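Local coordinates for AB hydrolase-1 domain-containing protein (Streptococcus mutans, PDB 4L9A) that probably hydrolyses ester bonds as a carboxylesterase of the alpha/beta hydrolase fold, at residues Val91-Arg94 against Asp95-Asn98; Ser277-Glu280 against Lys281-Leu285; Tyr198-Cys201 against Gln202-Leu205; Asp156-Pro159 against Gln160-Leu163. All coordinates share one frame; numbering follows the deposited sequence.

Overall arrangement
All four contacts are local, each on a different helix of an alpha/beta hydrolase fold. Contact 1 opens helix 93-106 and contact 4 opens helix 159-167. Contacts 2 and 3 lie within helices 275-287 and 188-206. No two contacts touch, and their centres are 23 to 34 Å apart. Contact 2 has the most buried residues, three, and its apolar side rests on sheet strands. Contact 4 is a surface contact with one. Their chemistry differs: a carboxylate bonded back to the N-cap N-H, plus a salt bridge, in contact 1; light aliphatic contact beside loosely placed charges in contact 2; aromatic-amide packing in contact 3; a glutamine amide folded on a proline ring in contact 4.

Contact 1. Residues Val91-Arg94 against Asp95-Asn98; sequences VGLR and DWVN
R94 and D95 carry most of this contact, at the start of helix 93-106 in an alpha/beta hydrolase fold. D95 supplies one half of a capping box to G92, the N-cap residue. D95 OD2 accepts the backbone N-H of G92 at 2.7 Å, using the lone pair away from OD1. CG of D95 stands beside its own backbone N (chi1 -62°), and this sends the carboxylate back to the start of the helix. The other oxygen serves R94. NH2 of R94 forms a salt bridge with D95 OD1 at 3.0 Å, and the guanidinium and carboxylate planes stand 76° apart. The two oxygens of one carboxylate thus tie a backbone N-H and a neighbouring charge together. The R94 chain bends at chi3, and N98 ND2 lies over one guanidinium face, 3.4 Å from R94 NH1. They are two donors, so no bond joins them.

L93 and V97 are buried against helix 120-130, where both touch Q126. W96 packs on A77, P78 and L218. The first regular helical bond runs from W96 N to G92 O at 3.1 Å. In the next, V97 N reaches L93 O at 2.8 Å, with an N-H...O angle of 170°.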
loop_
_atom_site.group_PDB
_atom_site.type_symbol
_atom_site.label_atom_id
_atom_site.label_comp_id
_atom_site.label_asym_id
_atom_site.label_seq_id
_atom_site.Cartn_x
_atom_site.Cartn_y
_atom_site.Cartn_z
ATOM N N VAL A 91 2.803 -10.347 16.263
ATOM C CA VAL A 91 1.846 -10.269 15.160
ATOM C C VAL A 91 2.478 -10.899 13.920
ATOM O O VAL A 91 3.641 -10.649 13.625
ATOM C CB VAL A 91 1.428 -8.808 14.889
ATOM C CG1 VAL A 91 0.437 -8.735 13.748
ATOM C CG2 VAL A 91 0.821 -8.186 16.174
ATOM N N GLY A 92 1.731 -11.754 13.229
ATOM C CA GLY A 92 2.209 -12.338 11.985
ATOM C C GLY A 92 1.405 -11.806 10.821
ATOM O O GLY A 92 0.331 -11.236 11.028
ATOM N N LEU A 93 1.911 -11.977 9.599
ATOM C CA LEU A 93 1.192 -11.497 8.420
ATOM C C LEU A 93 -0.225 -12.077 8.413
ATOM O O LEU A 93 -1.185 -11.417 8.022
ATOM C CB LEU A 93 1.922 -11.887 7.126
ATOM C CG LEU A 93 1.283 -11.386 5.824
ATOM C CD1 LEU A 93 1.109 -9.859 5.845
ATOM C CD2 LEU A 93 2.086 -11.849 4.573
ATOM N N ARG A 94 -0.340 -13.320 8.851
ATOM C CA ARG A 94 -1.635 -13.981 8.914
ATOM C C ARG A 94 -2.584 -13.204 9.821
ATOM O O ARG A 94 -3.791 -13.097 9.542
ATOM C CB ARG A 94 -1.486 -15.410 9.441
ATOM C CG ARG A 94 -2.819 -16.136 9.642
ATOM C CD ARG A 94 -2.689 -17.328 10.597
ATOM N NE ARG A 94 -2.614 -16.917 11.999
ATOM C CZ ARG A 94 -3.606 -17.054 12.874
ATOM N NH1 ARG A 94 -4.757 -17.600 12.497
ATOM N NH2 ARG A 94 -3.448 -16.654 14.128
ATOM N N ASP A 95 -2.039 -12.677 10.916
ATOM C CA ASP A 95 -2.851 -11.924 11.872
ATOM C C ASP A 95 -3.343 -10.631 11.230
ATOM O O ASP A 95 -4.525 -10.283 11.318
ATOM C CB ASP A 95 -2.067 -11.651 13.168
ATOM C CG ASP A 95 -1.660 -12.936 13.890
ATOM O OD1 ASP A 95 -2.543 -13.779 14.160
ATOM O OD2 ASP A 95 -0.457 -13.113 14.180
ATOM N N TRP A 96 -2.431 -9.935 10.557
ATOM C CA TRP A 96 -2.777 -8.676 9.912
ATOM C C TRP A 96 -3.769 -8.930 8.770
ATOM O O TRP A 96 -4.747 -8.201 8.623
ATOM C CB TRP A 96 -1.509 -7.967 9.451
ATOM C CG TRP A 96 -1.690 -6.714 8.651
ATOM C CD1 TRP A 96 -1.047 -6.398 7.489
ATOM C CD2 TRP A 96 -2.544 -5.596 8.956
ATOM N NE1 TRP A 96 -1.441 -5.157 7.055
ATOM C CE2 TRP A 96 -2.358 -4.649 7.927
ATOM C CE3 TRP A 96 -3.440 -5.313 9.992
ATOM C CZ2 TRP A 96 -3.048 -3.434 7.906
ATOM C CZ3 TRP A 96 -4.130 -4.112 9.961
ATOM C CH2 TRP A 96 -3.921 -3.181 8.929
ATOM N N VAL A 97 -3.537 -9.986 7.987
ATOM C CA VAL A 97 -4.490 -10.376 6.947
ATOM C C VAL A 97 -5.889 -10.715 7.511
ATOM O O VAL A 97 -6.903 -10.314 6.933
ATOM C CB VAL A 97 -3.957 -11.552 6.090
ATOM C CG1 VAL A 97 -5.057 -12.113 5.185
ATOM C CG2 VAL A 97 -2.779 -11.089 5.241
ATOM N N ASN A 98 -5.944 -11.457 8.619
ATOM C CA ASN A 98 -7.223 -11.741 9.272
ATOM C C ASN A 98 -7.922 -10.467 9.744
ATOM O O ASN A 98 -9.136 -10.348 9.638
ATOM C CB ASN A 98 -7.073 -12.761 10.422
ATOM C CG ASN A 98 -6.810 -14.173 9.910
ATOM O OD1 ASN A 98 -7.055 -14.462 8.742
ATOM N ND2 ASN A 98 -6.308 -15.054 10.778
#

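Contact 2. Residues Ser277-Glu280 against Lys281-Leu285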
loop_
_atom_site.group_PDB
_atom_site.type_symbol
_atom_site.label_atom_id
_atom_site.label_comp_id
_atom_site.label_asym_id
_atom_site.label_seq_id
_atom_site.Cartn_x
_atom_site.Cartn_y
_atom_site.Cartn_z
ATOM N N SER A 277 -1.415 8.584 -15.209
ATOM C CA SER A 277 -1.169 7.317 -15.873
ATOM C C SER A 277 -1.890 6.172 -15.172
ATOM O O SER A 277 -2.493 5.312 -15.824
ATOM C CB SER A 277 0.331 7.033 -15.939
ATOM O OG SER A 277 0.580 5.779 -16.545
ATOM N N ILE A 278 -1.832 6.163 -13.844
ATOM C CA ILE A 278 -2.503 5.126 -13.069
ATOM C C ILE A 278 -4.000 5.113 -13.363
ATOM O O ILE A 278 -4.579 4.063 -13.651
ATOM C CB ILE A 278 -2.236 5.297 -11.553
ATOM C CG1 ILE A 278 -0.735 5.138 -11.276
ATOM C CG2 ILE A 278 -3.069 4.300 -10.738
ATOM C CD1 ILE A 278 -0.307 5.630 -9.879
ATOM N N LEU A 279 -4.622 6.285 -13.314
ATOM C CA LEU A 279 -6.055 6.380 -13.577
ATOM C C LEU A 279 -6.411 5.918 -14.985
ATOM O O LEU A 279 -7.419 5.246 -15.207
ATOM C CB LEU A 279 -6.552 7.808 -13.337
ATOM C CG LEU A 279 -7.117 8.049 -11.936
ATOM C CD1 LEU A 279 -8.419 7.280 -11.750
ATOM C CD2 LEU A 279 -6.114 7.674 -10.853
ATOM N N GLU A 280 -5.581 6.292 -15.944
ATOM C CA GLU A 280 -5.780 5.874 -17.327
ATOM C C GLU A 280 -5.834 4.334 -17.427
ATOM O O GLU A 280 -6.758 3.769 -18.017
ATOM C CB GLU A 280 -4.643 6.439 -18.182
ATOM C CG GLU A 280 -4.882 6.455 -19.663
ATOM C CD GLU A 280 -3.749 7.149 -20.396
ATOM O OE1 GLU A 280 -3.139 8.074 -19.810
ATOM O OE2 GLU A 280 -3.459 6.759 -21.547
ATOM N N LYS A 281 -4.852 3.655 -16.840
ATOM C CA LYS A 281 -4.849 2.187 -16.816
ATOM C C LYS A 281 -6.019 1.608 -16.022
ATOM O O LYS A 281 -6.601 0.599 -16.405
ATOM C CB LYS A 281 -3.543 1.663 -16.225
ATOM C CG LYS A 281 -2.313 2.168 -16.950
ATOM C CD LYS A 281 -2.472 2.024 -18.440
ATOM C CE LYS A 281 -1.422 2.834 -19.179
ATOM N NZ LYS A 281 -1.756 2.908 -20.622
ATOM N N VAL A 282 -6.368 2.251 -14.915
ATOM C CA VAL A 282 -7.468 1.769 -14.088
ATOM C C VAL A 282 -8.791 1.830 -14.845
ATOM O O VAL A 282 -9.556 0.871 -14.855
ATOM C CB VAL A 282 -7.590 2.561 -12.778
ATOM C CG1 VAL A 282 -9.011 2.488 -12.250
ATOM C CG2 VAL A 282 -6.612 2.025 -11.748
ATOM N N GLU A 283 -9.051 2.968 -15.475
ATOM C CA GLU A 283 -10.273 3.152 -16.244
ATOM C C GLU A 283 -10.372 2.103 -17.344
ATOM O O GLU A 283 -11.433 1.535 -17.579
ATOM C CB GLU A 283 -10.317 4.558 -16.842
ATOM C CG GLU A 283 -10.710 5.634 -15.846
ATOM C CD GLU A 283 -10.239 7.016 -16.255
ATOM O OE1 GLU A 283 -9.669 7.150 -17.357
ATOM O OE2 GLU A 283 -10.440 7.968 -15.473
ATOM N N GLN A 284 -9.251 1.847 -18.008
ATOM C CA GLN A 284 -9.197 0.859 -19.073
ATOM C C GLN A 284 -9.479 -0.540 -18.535
ATOM O O GLN A 284 -10.184 -1.325 -19.166
ATOM C CB GLN A 284 -7.833 0.904 -19.760
ATOM C CG GLN A 284 -7.534 -0.294 -20.640
ATOM C CD GLN A 284 -6.183 -0.190 -21.319
ATOM O OE1 GLN A 284 -5.199 0.224 -20.710
ATOM N NE2 GLN A 284 -6.130 -0.564 -22.589
ATOM N N LEU A 285 -8.931 -0.845 -17.365
ATOM C CA LEU A 285 -9.138 -2.146 -16.741
ATOM C C LEU A 285 -10.621 -2.368 -16.459
ATOM O O LEU A 285 -11.182 -3.417 -16.793
ATOM C CB LEU A 285 -8.321 -2.262 -15.444
ATOM C CG LEU A 285 -8.455 -3.567 -14.655
ATOM C CD1 LEU A 285 -8.181 -4.766 -15.549
ATOM C CD2 LEU A 285 -7.514 -3.575 -13.470
#
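I278 and V282 meet one turn apart on helix 275-287, through their CG2 methyls at 4.3 Å. This is light aliphatic contact along the buried side of the helix. The next turn brings E283 back over L279. CG of E283 lies beside its own backbone N (chi1 -78°), which lays the chain along the turn and puts its CG 3.4 Å from L279 O. The carboxylate then comes near the isobutyl group, with OE2 4.3 Å from L279 CD1.

K281 bends at chi2, and its CG rests 3.3 Å from S277 O. Its CE ends 4.4 Å from S277 OG. The ammonium NZ is 4.3 Å from E280 OE2, too far for a salt bridge, so any attraction there is probably modest.

Four successive backbone bonds hold these side chains in step. The shortest are V282 N to I278 O and E283 N to L279 O, both 2.8 Å. Further along, L285 N donates to K281 O.

The helix lies against the sheet. I278 touches L141, and V282 and L285 touch I139, all on strand 134-141. S277, I278 and K281 reach F238 on strand 235-239. I278 and L279 also touch I62 of helix 60-63.

Contact 3. Residues Tyr198-Cys201 against Gln202-Leu205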
loop_
_atom_site.group_PDB
_atom_site.type_symbol
_atom_site.label_atom_id
_atom_site.label_comp_id
_atom_site.label_asym_id
_atom_site.label_seq_id
_atom_site.Cartn_x
_atom_site.Cartn_y
_atom_site.Cartn_z
ATOM N N TYR A 198 1.523 11.976 9.615
ATOM C CA TYR A 198 2.878 11.559 9.957
ATOM C C TYR A 198 3.246 12.012 11.365
ATOM O O TYR A 198 3.722 11.223 12.184
ATOM C CB TYR A 198 3.876 12.161 8.963
ATOM C CG TYR A 198 5.303 11.721 9.196
ATOM C CD1 TYR A 198 6.072 12.300 10.189
ATOM C CD2 TYR A 198 5.873 10.717 8.424
ATOM C CE1 TYR A 198 7.371 11.895 10.407
ATOM C CE2 TYR A 198 7.166 10.306 8.632
ATOM C CZ TYR A 198 7.912 10.897 9.622
ATOM O OH TYR A 198 9.206 10.497 9.835
ATOM N N ASP A 199 3.055 13.298 11.627
ATOM C CA ASP A 199 3.489 13.897 12.879
ATOM C C ASP A 199 2.666 13.363 14.068
ATOM O O ASP A 199 3.178 13.225 15.182
ATOM C CB ASP A 199 3.385 15.423 12.809
ATOM C CG ASP A 199 4.386 16.044 11.834
ATOM O OD1 ASP A 199 5.398 15.391 11.501
ATOM O OD2 ASP A 199 4.164 17.201 11.416
ATOM N N TYR A 200 1.387 13.084 13.832
ATOM C CA TYR A 200 0.534 12.530 14.879
ATOM C C TYR A 200 1.042 11.133 15.210
ATOM O O TYR A 200 1.237 10.793 16.370
ATOM C CB TYR A 200 -0.912 12.463 14.403
ATOM C CG TYR A 200 -1.816 11.613 15.267
ATOM C CD1 TYR A 200 -1.990 10.257 15.003
ATOM C CD2 TYR A 200 -2.504 12.170 16.343
ATOM C CE1 TYR A 200 -2.822 9.479 15.783
ATOM C CE2 TYR A 200 -3.338 11.402 17.135
ATOM C CZ TYR A 200 -3.496 10.064 16.851
ATOM O OH TYR A 200 -4.323 9.303 17.638
ATOM N N CYS A 201 1.268 10.334 14.174
ATOM C CA CYS A 201 1.812 8.992 14.353
ATOM C C CYS A 201 3.146 9.005 15.124
ATOM O O CYS A 201 3.329 8.265 16.101
ATOM C CB CYS A 201 2.010 8.321 12.990
ATOM S SG CYS A 201 2.687 6.670 13.130
ATOM N N GLN A 202 4.084 9.839 14.685
ATOM C CA GLN A 202 5.391 9.895 15.339
ATOM C C GLN A 202 5.278 10.318 16.797
ATOM O O GLN A 202 5.998 9.818 17.666
ATOM C CB GLN A 202 6.334 10.847 14.604
ATOM C CG GLN A 202 7.669 11.061 15.343
ATOM C CD GLN A 202 8.559 9.823 15.296
ATOM O OE1 GLN A 202 8.565 8.998 16.216
ATOM N NE2 GLN A 202 9.312 9.689 14.213
ATOM N N ARG A 203 4.371 11.246 17.061
ATOM C CA ARG A 203 4.115 11.669 18.426
ATOM C C ARG A 203 3.663 10.483 19.291
ATOM O O ARG A 203 4.208 10.258 20.372
ATOM C CB ARG A 203 3.081 12.792 18.435
ATOM C CG ARG A 203 2.723 13.307 19.818
ATOM C CD ARG A 203 1.943 14.615 19.737
ATOM N NE ARG A 203 0.763 14.546 18.866
ATOM C CZ ARG A 203 0.693 15.072 17.642
ATOM N NH1 ARG A 203 1.736 15.711 17.126
ATOM N NH2 ARG A 203 -0.423 14.961 16.932
ATOM N N GLN A 204 2.670 9.728 18.825
ATOM C CA GLN A 204 2.227 8.551 19.572
ATOM C C GLN A 204 3.373 7.528 19.709
ATOM O O GLN A 204 3.551 6.911 20.757
ATOM C CB GLN A 204 1.003 7.895 18.906
ATOM C CG GLN A 204 -0.117 8.864 18.513
ATOM C CD GLN A 204 -0.591 9.739 19.669
ATOM O OE1 GLN A 204 -0.776 9.265 20.793
ATOM N NE2 GLN A 204 -0.782 11.030 19.393
ATOM N N LEU A 205 4.153 7.351 18.649
ATOM C CA LEU A 205 5.268 6.406 18.684
ATOM C C LEU A 205 6.344 6.780 19.688
ATOM O O LEU A 205 7.050 5.909 20.186
ATOM C CB LEU A 205 5.882 6.224 17.297
ATOM C CG LEU A 205 5.095 5.281 16.384
ATOM C CD1 LEU A 205 5.583 5.430 14.936
ATOM C CD2 LEU A 205 5.224 3.837 16.844
HETATM O O HOH W 1 10.205 11.253 12.284
#
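C201 and L205 form the tight, buried part of this turn of helix 188-206. SG of C201 lies 3.6 Å from L205 CD1. L205 N also donates to C201 O at 2.8 Å. L205 packs on F52 and V85 from loops.

The other side is more exposed and polar, though its contacts are as close. Q204 bends at chi2 (-54°), and its chain folds over one face of the Y200 ring. Its CG makes a CH-pi contact, 4.0 Å from the ring centroid. Its amide NE2 lies over the same ring, offset toward the rim and 3.4 Å from CE2, with the two planes 34° apart. R203 comes to the edge of that ring instead. Its NH2 is 3.5 Å from Y200 CD2, and the guanidinium plane stands at 78° to the ring.

The looser link runs through solvent, where one water joins Y198 OH at 2.8 Å and Q202 NE2 at 2.6 Å. It accepts from the amide. Q202 OE1 takes its hydrogen bond from Q209.

No salt bridge joins the side chains of this turn. The guanidinium lies at the rim of Y200, consistent with edge packing rather than a cation-pi interaction.

Contact 4. Residues Asp156-Pro159 against Gln160-Leu163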
loop_
_atom_site.group_PDB
_atom_site.type_symbol
_atom_site.label_atom_id
_atom_site.label_comp_id
_atom_site.label_asym_id
_atom_site.label_seq_id
_atom_site.Cartn_x
_atom_site.Cartn_y
_atom_site.Cartn_z
ATOM N N ASP A 156 22.386 -2.926 -2.499
ATOM C CA ASP A 156 23.384 -3.075 -3.562
ATOM C C ASP A 156 22.873 -3.931 -4.724
ATOM O O ASP A 156 23.440 -3.889 -5.817
ATOM C CB ASP A 156 24.729 -3.617 -3.042
ATOM C CG ASP A 156 25.506 -2.597 -2.237
ATOM O OD1 ASP A 156 24.861 -1.722 -1.637
ATOM O OD2 ASP A 156 26.756 -2.675 -2.204
ATOM N N LEU A 157 21.814 -4.704 -4.488
ATOM C CA LEU A 157 21.167 -5.456 -5.563
ATOM C C LEU A 157 20.969 -4.525 -6.754
ATOM O O LEU A 157 21.345 -4.842 -7.886
ATOM C CB LEU A 157 19.808 -5.986 -5.111
ATOM C CG LEU A 157 19.212 -7.221 -5.797
ATOM C CD1 LEU A 157 17.742 -7.359 -5.421
ATOM C CD2 LEU A 157 19.372 -7.188 -7.313
ATOM N N TYR A 158 20.357 -3.378 -6.478
ATOM C CA TYR A 158 20.230 -2.299 -7.440
ATOM C C TYR A 158 21.199 -1.212 -7.033
ATOM O O TYR A 158 21.049 -0.620 -5.970
ATOM C CB TYR A 158 18.811 -1.734 -7.422
ATOM C CG TYR A 158 17.779 -2.618 -8.072
ATOM C CD1 TYR A 158 17.782 -2.828 -9.448
ATOM C CD2 TYR A 158 16.790 -3.232 -7.319
ATOM C CE1 TYR A 158 16.831 -3.631 -10.050
ATOM C CE2 TYR A 158 15.836 -4.036 -7.911
ATOM C CZ TYR A 158 15.859 -4.233 -9.273
ATOM O OH TYR A 158 14.910 -5.029 -9.858
ATOM N N PRO A 159 22.226 -0.956 -7.864
ATOM C CA PRO A 159 23.151 0.099 -7.447
ATOM C C PRO A 159 22.430 1.444 -7.291
ATOM O O PRO A 159 22.825 2.241 -6.444
ATOM C CB PRO A 159 24.200 0.130 -8.579
ATOM C CG PRO A 159 23.539 -0.560 -9.747
ATOM C CD PRO A 159 22.602 -1.571 -9.149
ATOM N N GLN A 160 21.372 1.686 -8.060
ATOM C CA GLN A 160 20.687 2.972 -7.953
ATOM C C GLN A 160 19.976 3.172 -6.605
ATOM O O GLN A 160 19.951 4.277 -6.073
ATOM C CB GLN A 160 19.773 3.273 -9.160
ATOM C CG GLN A 160 18.908 2.127 -9.693
ATOM C CD GLN A 160 19.712 1.006 -10.343
ATOM O OE1 GLN A 160 20.148 0.088 -9.661
ATOM N NE2 GLN A 160 19.901 1.072 -11.656
ATOM N N LEU A 161 19.433 2.103 -6.035
ATOM C CA LEU A 161 18.817 2.205 -4.719
ATOM C C LEU A 161 19.880 2.364 -3.639
ATOM O O LEU A 161 19.692 3.107 -2.669
ATOM C CB LEU A 161 17.932 0.993 -4.437
ATOM C CG LEU A 161 16.730 0.847 -5.361
ATOM C CD1 LEU A 161 15.997 -0.453 -5.070
ATOM C CD2 LEU A 161 15.787 2.054 -5.218
ATOM N N ALA A 162 21.004 1.675 -3.818
ATOM C CA ALA A 162 22.105 1.753 -2.867
ATOM C C ALA A 162 22.640 3.175 -2.798
ATOM O O ALA A 162 22.950 3.677 -1.720
ATOM C CB ALA A 162 23.221 0.782 -3.244
ATOM N N LEU A 163 22.742 3.823 -3.954
ATOM C CA LEU A 163 23.235 5.194 -4.015
ATOM C C LEU A 163 22.225 6.172 -3.405
ATOM O O LEU A 163 22.598 7.107 -2.687
ATOM C CB LEU A 163 23.580 5.582 -5.458
ATOM C CG LEU A 163 24.831 4.914 -6.029
ATOM C CD1 LEU A 163 24.941 5.143 -7.533
ATOM C CD2 LEU A 163 26.062 5.427 -5.301
#
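Two torsions of Q160 bring its amide onto P159 and Y158. CG stands between the backbone N and the carbonyl carbon (chi1 43°), and the chain bends again at chi2 (-68°). Its OE1 lies 3.0 Å from P159 CD and 3.2 Å from Y158 CB. It comes to the edge of the Y158 ring, near the ring plane, while the amide plane stands at 84° to the ring. P159 N has no hydrogen, so this is a tight non-bonded approach.

L161 lies alongside Y158, pointing the same way, with CD1 3.7 Å from Y158 CD2. The Y158 ring also meets F242 edge-to-face. Its OH is bonded to E246, which ties the start of the helix to a later part of the chain. On the outer side, D156 OD1 lies 3.4 Å from A162 CB.

The backbone bonds begin at Y158. Its O accepts A162 N at 3.1 Å and, weakly, L161 N. P159 O then takes L163 N at 3.0 Å.

Y158 is the N-cap of helix 159-167. A first-turn N-H has no helical carbonyl to bond, so a nitrogen without hydrogen costs nothing there. P159 takes the first position after the N-cap, a common place for proline.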